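DUF574 domain-containing protein (Thermobifida fusca, PDB 2QE6) binds S-adenosylmethionine and is probably a methyltransferase, although its substrate is unknown. Local coordinates at residues G189-T195 / M266-K272. The protein carries 1 engineered substitution. Residues are numbered along the deposited sequence; the frame is centred on the assembly and turned at random.
Sequences GSYLFMT and MAGIGRK
With CG of Phe193 trans to its own backbone N (chi1 177°) and CG1 of Ile269 trans to its carbonyl carbon (chi1 -66°), the two side chains converge: CD1 of Ile269 sits over one ring face, off-centre toward the rim, 3.9 Å from the Phe193 centroid in a CH-pi contact. The other branch of Ile269 serves Tyr191, its CG2 lying 3.7 Å from Tyr191 CD2. Arg271 then lays its aliphatic stem over a face of the tyrosine ring, CG 4.0 Å from the centroid; the chain bends at chi3, and NH2 forms a salt bridge with Glu235 on the next strand. Beyond Phe193, CG2 of Thr195 packs on CB of Ala267, while its OG1 is hydrogen-bonded to Asn61, an S-adenosylmethionine-binding residue. Leu72 and Val64 of helix 54-75 pack on this same face.

Two reciprocal backbone pairs, Leu192 with Gly270 and Met194 with Gly268, tie the strands together; Leu192 N to Gly270 O and Gly270 N to Leu192 O are both 2.9 Å. Two further hydrogen bonds, Gly189 N to Lys272 O (2.8 Å) and Lys272 N to Ser190 O, continue the pairing. Strand 191-197 thus joins the parallel core to antiparallel 265-271, giving the 3-2-1-4-5-7-6 order of the Rossmann-like class I methyltransferase sheet.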
loop_
_atom_site.group_PDB
_atom_site.type_symbol
_atom_site.label_atom_id
_atom_site.label_comp_id
_atom_site.label_asym_id
_atom_site.label_seq_id
_atom_site.Cartn_x
_atom_site.Cartn_y
_atom_site.Cartn_z
ATOM N N GLY A 189 17.754 -10.336 -4.424
ATOM C CA GLY A 189 17.695 -10.314 -2.961
ATOM C C GLY A 189 16.722 -9.277 -2.469
ATOM O O GLY A 189 16.513 -9.147 -1.276
ATOM N N SER A 190 16.097 -8.576 -3.415
ATOM C CA SER A 190 15.110 -7.570 -3.129
ATOM C C SER A 190 13.743 -8.224 -2.985
ATOM O O SER A 190 13.573 -9.400 -3.318
ATOM C CB SER A 190 15.098 -6.573 -4.268
ATOM O OG SER A 190 16.258 -5.759 -4.228
ATOM N N TYR A 191 12.777 -7.449 -2.509
ATOM C CA TYR A 191 11.411 -7.930 -2.367
ATOM C C TYR A 191 10.407 -6.974 -2.982
ATOM O O TYR A 191 10.665 -5.775 -3.074
ATOM C CB TYR A 191 11.078 -8.132 -0.888
ATOM C CG TYR A 191 11.909 -9.200 -0.203
ATOM C CD1 TYR A 191 13.166 -8.927 0.261
ATOM C CD2 TYR A 191 11.414 -10.495 -0.032
ATOM C CE1 TYR A 191 13.930 -9.909 0.919
ATOM C CE2 TYR A 191 12.148 -11.479 0.613
ATOM C CZ TYR A 191 13.411 -11.171 1.093
ATOM O OH TYR A 191 14.151 -12.135 1.700
ATOM N N LEU A 192 9.279 -7.542 -3.425
ATOM C CA LEU A 192 8.064 -6.819 -3.782
ATOM C C LEU A 192 6.949 -7.249 -2.824
ATOM O O LEU A 192 6.672 -8.445 -2.700
ATOM C CB LEU A 192 7.652 -7.148 -5.216
ATOM C CG LEU A 192 6.426 -6.438 -5.807
ATOM C CD1 LEU A 192 6.622 -4.950 -5.854
ATOM C CD2 LEU A 192 6.137 -7.038 -7.210
ATOM N N PHE A 193 6.368 -6.281 -2.118
ATOM C CA PHE A 193 5.273 -6.499 -1.132
ATOM C C PHE A 193 4.041 -5.756 -1.689
ATOM O O PHE A 193 4.078 -4.539 -1.865
ATOM C CB PHE A 193 5.749 -5.944 0.225
ATOM C CG PHE A 193 4.751 -6.001 1.364
ATOM C CD1 PHE A 193 3.622 -6.808 1.338
ATOM C CD2 PHE A 193 5.022 -5.283 2.540
ATOM C CE1 PHE A 193 2.761 -6.885 2.433
ATOM C CE2 PHE A 193 4.149 -5.337 3.628
ATOM C CZ PHE A 193 3.019 -6.165 3.577
HETATM N N MSE A 194 2.975 -6.486 -2.044
HETATM C CA MSE A 194 1.760 -5.856 -2.505
HETATM C C MSE A 194 0.529 -6.404 -1.798
HETATM O O MSE A 194 0.522 -7.559 -1.357
HETATM C CB MSE A 194 1.571 -6.109 -4.012
HETATM C CG MSE A 194 2.812 -5.802 -4.822
HETATM SE SE MSE A 194 2.405 -5.681 -6.718
HETATM C CE MSE A 194 2.332 -7.581 -7.197
ATOM N N THR A 195 -0.529 -5.599 -1.720
ATOM C CA THR A 195 -1.824 -6.123 -1.308
ATOM C C THR A 195 -2.829 -5.603 -2.333
ATOM O O THR A 195 -2.565 -4.632 -3.023
ATOM C CB THR A 195 -2.213 -5.776 0.116
ATOM O OG1 THR A 195 -2.641 -4.403 0.179
ATOM C CG2 THR A 195 -1.066 -6.067 1.075
HETATM N N MSE A 266 -6.067 -9.565 -0.577
HETATM C CA MSE A 266 -4.955 -10.520 -0.404
HETATM C C MSE A 266 -3.638 -9.804 -0.318
HETATM O O MSE A 266 -3.520 -8.704 -0.777
HETATM C CB MSE A 266 -4.902 -11.546 -1.530
HETATM C CG MSE A 266 -6.049 -12.520 -1.471
HETATM SE SE MSE A 266 -5.760 -14.173 -2.326
HETATM C CE MSE A 266 -7.348 -15.095 -1.817
ATOM N N ALA A 267 -2.656 -10.465 0.284
ATOM C CA ALA A 267 -1.308 -9.957 0.451
ATOM C C ALA A 267 -0.325 -11.007 -0.103
ATOM O O ALA A 267 -0.594 -12.211 -0.039
ATOM C CB ALA A 267 -1.000 -9.726 1.942
ATOM N N GLY A 268 0.820 -10.539 -0.607
ATOM C CA GLY A 268 1.914 -11.406 -1.023
ATOM C C GLY A 268 3.227 -10.643 -0.943
ATOM O O GLY A 268 3.252 -9.441 -1.122
ATOM N N ILE A 269 4.302 -11.354 -0.645
ATOM C CA ILE A 269 5.653 -10.817 -0.721
ATOM C C ILE A 269 6.482 -11.818 -1.524
ATOM O O ILE A 269 6.433 -13.023 -1.267
ATOM C CB ILE A 269 6.302 -10.627 0.649
ATOM C CG1 ILE A 269 5.577 -9.552 1.444
ATOM C CG2 ILE A 269 7.795 -10.200 0.491
ATOM C CD1 ILE A 269 6.272 -9.211 2.738
ATOM N N GLY A 270 7.189 -11.319 -2.524
ATOM C CA GLY A 270 8.046 -12.136 -3.369
ATOM C C GLY A 270 9.468 -11.621 -3.371
ATOM O O GLY A 270 9.699 -10.410 -3.273
ATOM N N ARG A 271 10.417 -12.541 -3.517
ATOM C CA ARG A 271 11.835 -12.214 -3.496
ATOM C C ARG A 271 12.430 -12.355 -4.906
ATOM O O ARG A 271 12.170 -13.319 -5.598
ATOM C CB ARG A 271 12.550 -13.137 -2.512
ATOM C CG ARG A 271 14.016 -12.851 -2.307
ATOM C CD ARG A 271 14.627 -13.823 -1.339
ATOM N NE ARG A 271 14.582 -15.196 -1.827
ATOM C CZ ARG A 271 15.495 -15.742 -2.624
ATOM N NH1 ARG A 271 16.536 -15.047 -3.013
ATOM N NH2 ARG A 271 15.359 -16.989 -3.029
ATOM N N LYS A 272 13.232 -11.377 -5.317
ATOM C CA LYS A 272 13.950 -11.432 -6.589
ATOM C C LYS A 272 15.143 -12.335 -6.441
ATOM O O LYS A 272 15.933 -12.170 -5.541
ATOM C CB LYS A 272 14.417 -10.025 -7.029
ATOM C CG LYS A 272 14.960 -10.003 -8.402
ATOM C CD LYS A 272 15.082 -8.593 -8.967
ATOM C CE LYS A 272 15.335 -8.591 -10.472
ATOM N NZ LYS A 272 15.389 -7.179 -10.998
#